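PDB 4EPS: putative fimbrium tip subunit Fim1C from Bacteroides ovatus, which is probably a component of the tip of fimbriae, the cell-surface filaments that mediate cell adhesion and biofilm formation. Local coordinates for residues V162-T174 with E183-F196. Sequence-based numbering, arbitrary orientation.
Sequences VVVKLPSTRYIFT and EETPYVAMSVDVAF
Phe173 turns its edge to the Tyr187 ring, with CE2 over the ring centre, in an edge-to-face pair with planes at 58°. Tyr171 CB lies over one face of Phe173, and Ala189 CB meets Tyr171 at the ring edge. The Arg170 guanidinium has Pro186 on one face and Ile172 on the other. At its edge, in plane, lie water 2 and Glu183 OE2. Arg170 NH2 makes a long salt bridge to Glu183 OE2, 3.6 Å; Glu183 OE1 bonds to His333. Water 2 accepts from Arg170 NE and Tyr187 N and donates to Tyr171 O and Glu183 OE2. Tyr187 holds CG anti to its own N (chi1 179°), which swings the ring onto the edge of Phe173; its OH bonds to Gly278 O. With an alanine here, Phe173 would probably lose the face its edge packs on, and Gly278 O the hydroxyl. Strands 168-174 and 187-190, successive and antiparallel, pair through Thr169 N to Ala189 O, 2.9 Å, and Ala189 N to Thr169 O, 2.8 Å. Beyond them, Ser191 OG donates to Pro167 O, in the carbonyl plane, and Leu166 meets Val194 tip to tip. This fimbrillin-like strand pair thus carries Tyr171 and Tyr187 on one face, Arg170 and Val188 on the other, and water 2 satisfies Tyr187 N and Tyr171 O.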
loop_
_atom_site.group_PDB
_atom_site.type_symbol
_atom_site.label_atom_id
_atom_site.label_comp_id
_atom_site.label_asym_id
_atom_site.label_seq_id
_atom_site.Cartn_x
_atom_site.Cartn_y
_atom_site.Cartn_z
ATOM N N VAL A 162 -21.845 -4.854 -31.572
ATOM C CA VAL A 162 -21.964 -4.184 -30.281
ATOM C C VAL A 162 -20.880 -4.799 -29.381
ATOM O O VAL A 162 -20.799 -6.027 -29.272
ATOM C CB VAL A 162 -23.392 -4.323 -29.654
ATOM C CG1 VAL A 162 -23.400 -4.013 -28.137
ATOM C CG2 VAL A 162 -24.398 -3.430 -30.371
ATOM N N VAL A 163 -20.093 -3.965 -28.706
ATOM C CA VAL A 163 -19.100 -4.443 -27.727
ATOM C C VAL A 163 -19.455 -3.777 -26.391
ATOM O O VAL A 163 -19.621 -2.554 -26.372
ATOM C CB VAL A 163 -17.625 -4.171 -28.140
ATOM C CG1 VAL A 163 -16.658 -4.676 -27.053
ATOM C CG2 VAL A 163 -17.308 -4.842 -29.494
ATOM N N VAL A 164 -19.619 -4.569 -25.307
ATOM C CA VAL A 164 -19.955 -4.018 -23.989
ATOM C C VAL A 164 -18.809 -4.326 -23.020
ATOM O O VAL A 164 -18.440 -5.485 -22.854
ATOM C CB VAL A 164 -21.314 -4.523 -23.412
ATOM C CG1 VAL A 164 -21.664 -3.779 -22.116
ATOM C CG2 VAL A 164 -22.446 -4.415 -24.433
ATOM N N LYS A 165 -18.289 -3.285 -22.353
ATOM C CA LYS A 165 -17.261 -3.423 -21.320
ATOM C C LYS A 165 -17.870 -3.007 -19.977
ATOM O O LYS A 165 -18.042 -1.811 -19.719
ATOM C CB LYS A 165 -16.023 -2.556 -21.669
ATOM C CG LYS A 165 -14.848 -2.741 -20.702
ATOM C CD LYS A 165 -14.196 -4.086 -20.901
ATOM C CE LYS A 165 -12.933 -4.206 -20.089
ATOM N NZ LYS A 165 -12.474 -5.608 -20.100
ATOM N N LEU A 166 -18.212 -3.989 -19.126
ATOM C CA LEU A 166 -18.778 -3.671 -17.818
ATOM C C LEU A 166 -17.642 -3.262 -16.833
ATOM O O LEU A 166 -16.475 -3.547 -17.103
ATOM C CB LEU A 166 -19.590 -4.853 -17.267
ATOM C CG LEU A 166 -20.836 -5.268 -18.096
ATOM C CD1 LEU A 166 -21.488 -6.495 -17.453
ATOM C CD2 LEU A 166 -21.824 -4.108 -18.245
ATOM N N PRO A 167 -17.945 -2.576 -15.717
ATOM C CA PRO A 167 -16.865 -2.234 -14.780
ATOM C C PRO A 167 -16.230 -3.491 -14.167
ATOM O O PRO A 167 -16.891 -4.510 -13.951
ATOM C CB PRO A 167 -17.562 -1.401 -13.695
ATOM C CG PRO A 167 -18.994 -1.687 -13.820
ATOM C CD PRO A 167 -19.266 -2.093 -15.231
ATOM N N SER A 168 -14.914 -3.446 -13.983
ATOM C CA SER A 168 -14.167 -4.535 -13.349
ATOM C C SER A 168 -13.027 -3.915 -12.557
ATOM O O SER A 168 -12.632 -2.783 -12.839
ATOM C CB SER A 168 -13.666 -5.561 -14.362
ATOM O OG SER A 168 -12.778 -5.009 -15.323
ATOM N N THR A 169 -12.539 -4.621 -11.535
ATOM C CA THR A 169 -11.483 -4.065 -10.692
ATOM C C THR A 169 -10.384 -5.076 -10.437
ATOM O O THR A 169 -10.624 -6.110 -9.825
ATOM C CB THR A 169 -12.056 -3.586 -9.348
ATOM O OG1 THR A 169 -13.101 -2.665 -9.593
ATOM C CG2 THR A 169 -10.966 -2.909 -8.436
ATOM N N ARG A 170 -9.183 -4.773 -10.897
ATOM C CA ARG A 170 -8.053 -5.615 -10.551
ATOM C C ARG A 170 -7.614 -5.239 -9.125
ATOM O O ARG A 170 -7.481 -4.054 -8.813
ATOM C CB ARG A 170 -6.900 -5.446 -11.546
ATOM C CG ARG A 170 -5.624 -6.117 -11.046
ATOM C CD ARG A 170 -4.442 -5.800 -11.894
ATOM N NE ARG A 170 -3.302 -6.627 -11.492
ATOM C CZ ARG A 170 -2.087 -6.502 -12.010
ATOM N NH1 ARG A 170 -1.839 -5.568 -12.920
ATOM N NH2 ARG A 170 -1.103 -7.293 -11.605
ATOM N N TYR A 171 -7.419 -6.242 -8.267
ATOM C CA TYR A 171 -6.872 -6.026 -6.931
ATOM C C TYR A 171 -5.428 -6.461 -6.923
ATOM O O TYR A 171 -5.125 -7.598 -7.277
ATOM C CB TYR A 171 -7.645 -6.816 -5.850
ATOM C CG TYR A 171 -8.956 -6.190 -5.460
ATOM C CD1 TYR A 171 -10.081 -6.317 -6.272
ATOM C CD2 TYR A 171 -9.075 -5.448 -4.286
ATOM C CE1 TYR A 171 -11.285 -5.707 -5.938
ATOM C CE2 TYR A 171 -10.282 -4.842 -3.937
ATOM C CZ TYR A 171 -11.388 -4.989 -4.764
ATOM O OH TYR A 171 -12.588 -4.399 -4.471
ATOM N N ILE A 172 -4.534 -5.561 -6.562
ATOM C CA ILE A 172 -3.132 -5.920 -6.318
ATOM C C ILE A 172 -3.079 -6.100 -4.790
ATOM O O ILE A 172 -3.064 -5.115 -4.054
ATOM C CB ILE A 172 -2.143 -4.865 -6.862
ATOM C CG1 ILE A 172 -2.258 -4.751 -8.422
ATOM C CG2 ILE A 172 -0.694 -5.170 -6.417
ATOM C CD1 ILE A 172 -1.825 -3.378 -8.993
ATOM N N PHE A 173 -3.129 -7.343 -4.329
ATOM C CA PHE A 173 -3.100 -7.616 -2.889
ATOM C C PHE A 173 -1.688 -7.497 -2.370
ATOM O O PHE A 173 -0.747 -8.014 -2.994
ATOM C CB PHE A 173 -3.665 -9.001 -2.587
ATOM C CG PHE A 173 -5.148 -9.097 -2.854
ATOM C CD1 PHE A 173 -6.037 -8.214 -2.253
ATOM C CD2 PHE A 173 -5.655 -10.085 -3.693
ATOM C CE1 PHE A 173 -7.407 -8.320 -2.483
ATOM C CE2 PHE A 173 -7.033 -10.215 -3.892
ATOM C CZ PHE A 173 -7.894 -9.340 -3.284
ATOM N N THR A 174 -1.533 -6.766 -1.248
ATOM C CA THR A 174 -0.226 -6.515 -0.654
ATOM C C THR A 174 -0.194 -6.888 0.820
ATOM O O THR A 174 -1.228 -7.152 1.420
ATOM C CB THR A 174 0.146 -5.014 -0.776
ATOM O OG1 THR A 174 -0.687 -4.257 0.116
ATOM C CG2 THR A 174 0.091 -4.478 -2.221
ATOM N N GLU A 183 1.701 -13.814 -7.607
ATOM C CA GLU A 183 0.514 -14.400 -8.226
ATOM C C GLU A 183 0.844 -14.847 -9.653
ATOM O O GLU A 183 1.862 -14.426 -10.194
ATOM C CB GLU A 183 -0.701 -13.465 -8.181
ATOM C CG GLU A 183 -0.613 -12.259 -9.086
ATOM C CD GLU A 183 -1.707 -11.233 -8.899
ATOM O OE1 GLU A 183 -2.645 -11.459 -8.095
ATOM O OE2 GLU A 183 -1.591 -10.166 -9.535
ATOM N N GLU A 184 -0.026 -15.675 -10.241
ATOM C CA GLU A 184 0.168 -16.203 -11.594
ATOM C C GLU A 184 -0.422 -15.283 -12.655
ATOM O O GLU A 184 0.153 -15.151 -13.742
ATOM C CB GLU A 184 -0.457 -17.600 -11.714
ATOM C CG GLU A 184 0.228 -18.650 -10.857
ATOM C CD GLU A 184 1.699 -18.905 -11.143
ATOM O OE1 GLU A 184 2.060 -19.086 -12.328
ATOM O OE2 GLU A 184 2.487 -18.943 -10.170
ATOM N N THR A 185 -1.551 -14.635 -12.353
ATOM C CA THR A 185 -2.236 -13.757 -13.297
ATOM C C THR A 185 -2.988 -12.681 -12.512
ATOM O O THR A 185 -3.234 -12.898 -11.321
ATOM C CB THR A 185 -3.195 -14.656 -14.168
ATOM O OG1 THR A 185 -3.569 -13.988 -15.370
ATOM C CG2 THR A 185 -4.437 -15.102 -13.434
ATOM N N PRO A 186 -3.414 -11.551 -13.129
ATOM C CA PRO A 186 -4.141 -10.541 -12.348
ATOM C C PRO A 186 -5.414 -11.082 -11.698
ATOM O O PRO A 186 -6.120 -11.936 -12.255
ATOM C CB PRO A 186 -4.474 -9.458 -13.389
ATOM C CG PRO A 186 -3.361 -9.567 -14.390
ATOM C CD PRO A 186 -3.160 -11.065 -14.508
ATOM N N TYR A 187 -5.656 -10.624 -10.474
ATOM C CA TYR A 187 -6.871 -10.949 -9.724
ATOM C C TYR A 187 -7.872 -9.884 -10.085
ATOM O O TYR A 187 -7.616 -8.725 -9.794
ATOM C CB TYR A 187 -6.575 -10.948 -8.205
ATOM C CG TYR A 187 -7.809 -11.251 -7.385
ATOM C CD1 TYR A 187 -8.713 -10.242 -7.048
ATOM C CD2 TYR A 187 -8.085 -12.551 -6.963
ATOM C CE1 TYR A 187 -9.852 -10.517 -6.292
ATOM C CE2 TYR A 187 -9.230 -12.842 -6.220
ATOM C CZ TYR A 187 -10.108 -11.822 -5.889
ATOM O OH TYR A 187 -11.229 -12.115 -5.165
ATOM N N VAL A 188 -9.016 -10.252 -10.694
ATOM C CA VAL A 188 -9.972 -9.240 -11.152
ATOM C C VAL A 188 -11.379 -9.539 -10.681
ATOM O O VAL A 188 -11.919 -10.601 -10.971
ATOM C CB VAL A 188 -9.947 -9.084 -12.720
ATOM C CG1 VAL A 188 -10.875 -7.951 -13.173
ATOM C CG2 VAL A 188 -8.523 -8.849 -13.241
ATOM N N ALA A 189 -11.976 -8.578 -9.996
ATOM C CA ALA A 189 -13.379 -8.631 -9.564
ATOM C C ALA A 189 -14.232 -8.206 -10.772
ATOM O O ALA A 189 -14.007 -7.132 -11.311
ATOM C CB ALA A 189 -13.601 -7.676 -8.394
HETATM N N MSE A 190 -15.145 -9.052 -11.220
HETATM C CA MSE A 190 -15.968 -8.772 -12.413
HETATM C C MSE A 190 -17.436 -8.786 -12.066
HETATM O O MSE A 190 -17.847 -9.465 -11.125
HETATM C CB MSE A 190 -15.661 -9.817 -13.486
HETATM C CG MSE A 190 -14.271 -9.643 -14.072
HETATM SE SE MSE A 190 -13.779 -11.096 -15.181
HETATM C CE MSE A 190 -13.242 -12.494 -13.757
ATOM N N SER A 191 -18.231 -8.048 -12.838
ATOM C CA SER A 191 -19.661 -7.883 -12.604
ATOM C C SER A 191 -20.396 -9.215 -12.523
ATOM O O SER A 191 -20.099 -10.143 -13.282
ATOM C CB SER A 191 -20.291 -7.021 -13.706
ATOM O OG SER A 191 -19.787 -5.696 -13.630
ATOM N N VAL A 192 -21.389 -9.266 -11.630
ATOM C CA VAL A 192 -22.225 -10.445 -11.430
ATOM C C VAL A 192 -23.678 -10.123 -11.764
ATOM O O VAL A 192 -24.050 -8.947 -11.967
ATOM C CB VAL A 192 -22.079 -11.059 -9.995
ATOM C CG1 VAL A 192 -20.713 -11.703 -9.827
ATOM C CG2 VAL A 192 -22.337 -10.021 -8.904
ATOM N N ASP A 193 -24.498 -11.188 -11.819
ATOM C CA ASP A 193 -25.937 -11.137 -12.123
ATOM C C ASP A 193 -26.142 -10.340 -13.407
ATOM O O ASP A 193 -26.906 -9.370 -13.427
ATOM C CB ASP A 193 -26.709 -10.516 -10.943
ATOM C CG ASP A 193 -26.551 -11.292 -9.648
ATOM O OD1 ASP A 193 -26.641 -12.536 -9.691
ATOM O OD2 ASP A 193 -26.344 -10.649 -8.592
ATOM N N VAL A 194 -25.346 -10.676 -14.425
ATOM C CA VAL A 194 -25.353 -9.947 -15.705
ATOM C C VAL A 194 -26.442 -10.489 -16.623
ATOM O O VAL A 194 -26.467 -11.680 -16.925
ATOM C CB VAL A 194 -23.960 -9.969 -16.413
ATOM C CG1 VAL A 194 -24.019 -9.270 -17.783
ATOM C CG2 VAL A 194 -22.900 -9.318 -15.534
ATOM N N ALA A 195 -27.277 -9.589 -17.135
ATOM C CA ALA A 195 -28.293 -9.961 -18.113
ATOM C C ALA A 195 -28.489 -8.808 -19.046
ATOM O O ALA A 195 -28.519 -7.652 -18.609
ATOM C CB ALA A 195 -29.618 -10.323 -17.432
ATOM N N PHE A 196 -28.634 -9.122 -20.329
ATOM C CA PHE A 196 -28.935 -8.117 -21.346
ATOM C C PHE A 196 -30.310 -8.380 -21.953
ATOM O O PHE A 196 -30.679 -9.539 -22.166
ATOM C CB PHE A 196 -27.861 -8.100 -22.444
ATOM C CG PHE A 196 -26.489 -7.704 -21.966
ATOM C CD1 PHE A 196 -26.130 -6.365 -21.872
ATOM C CD2 PHE A 196 -25.548 -8.675 -21.627
ATOM C CE1 PHE A 196 -24.852 -5.999 -21.438
ATOM C CE2 PHE A 196 -24.262 -8.308 -21.204
ATOM C CZ PHE A 196 -23.935 -6.975 -21.094
HETATM O O HOH W 1 -17.119 -6.893 -15.141
HETATM O O HOH W 2 -3.851 -8.661 -9.460
HETATM O O HOH W 3 -3.210 -9.598 -6.042
#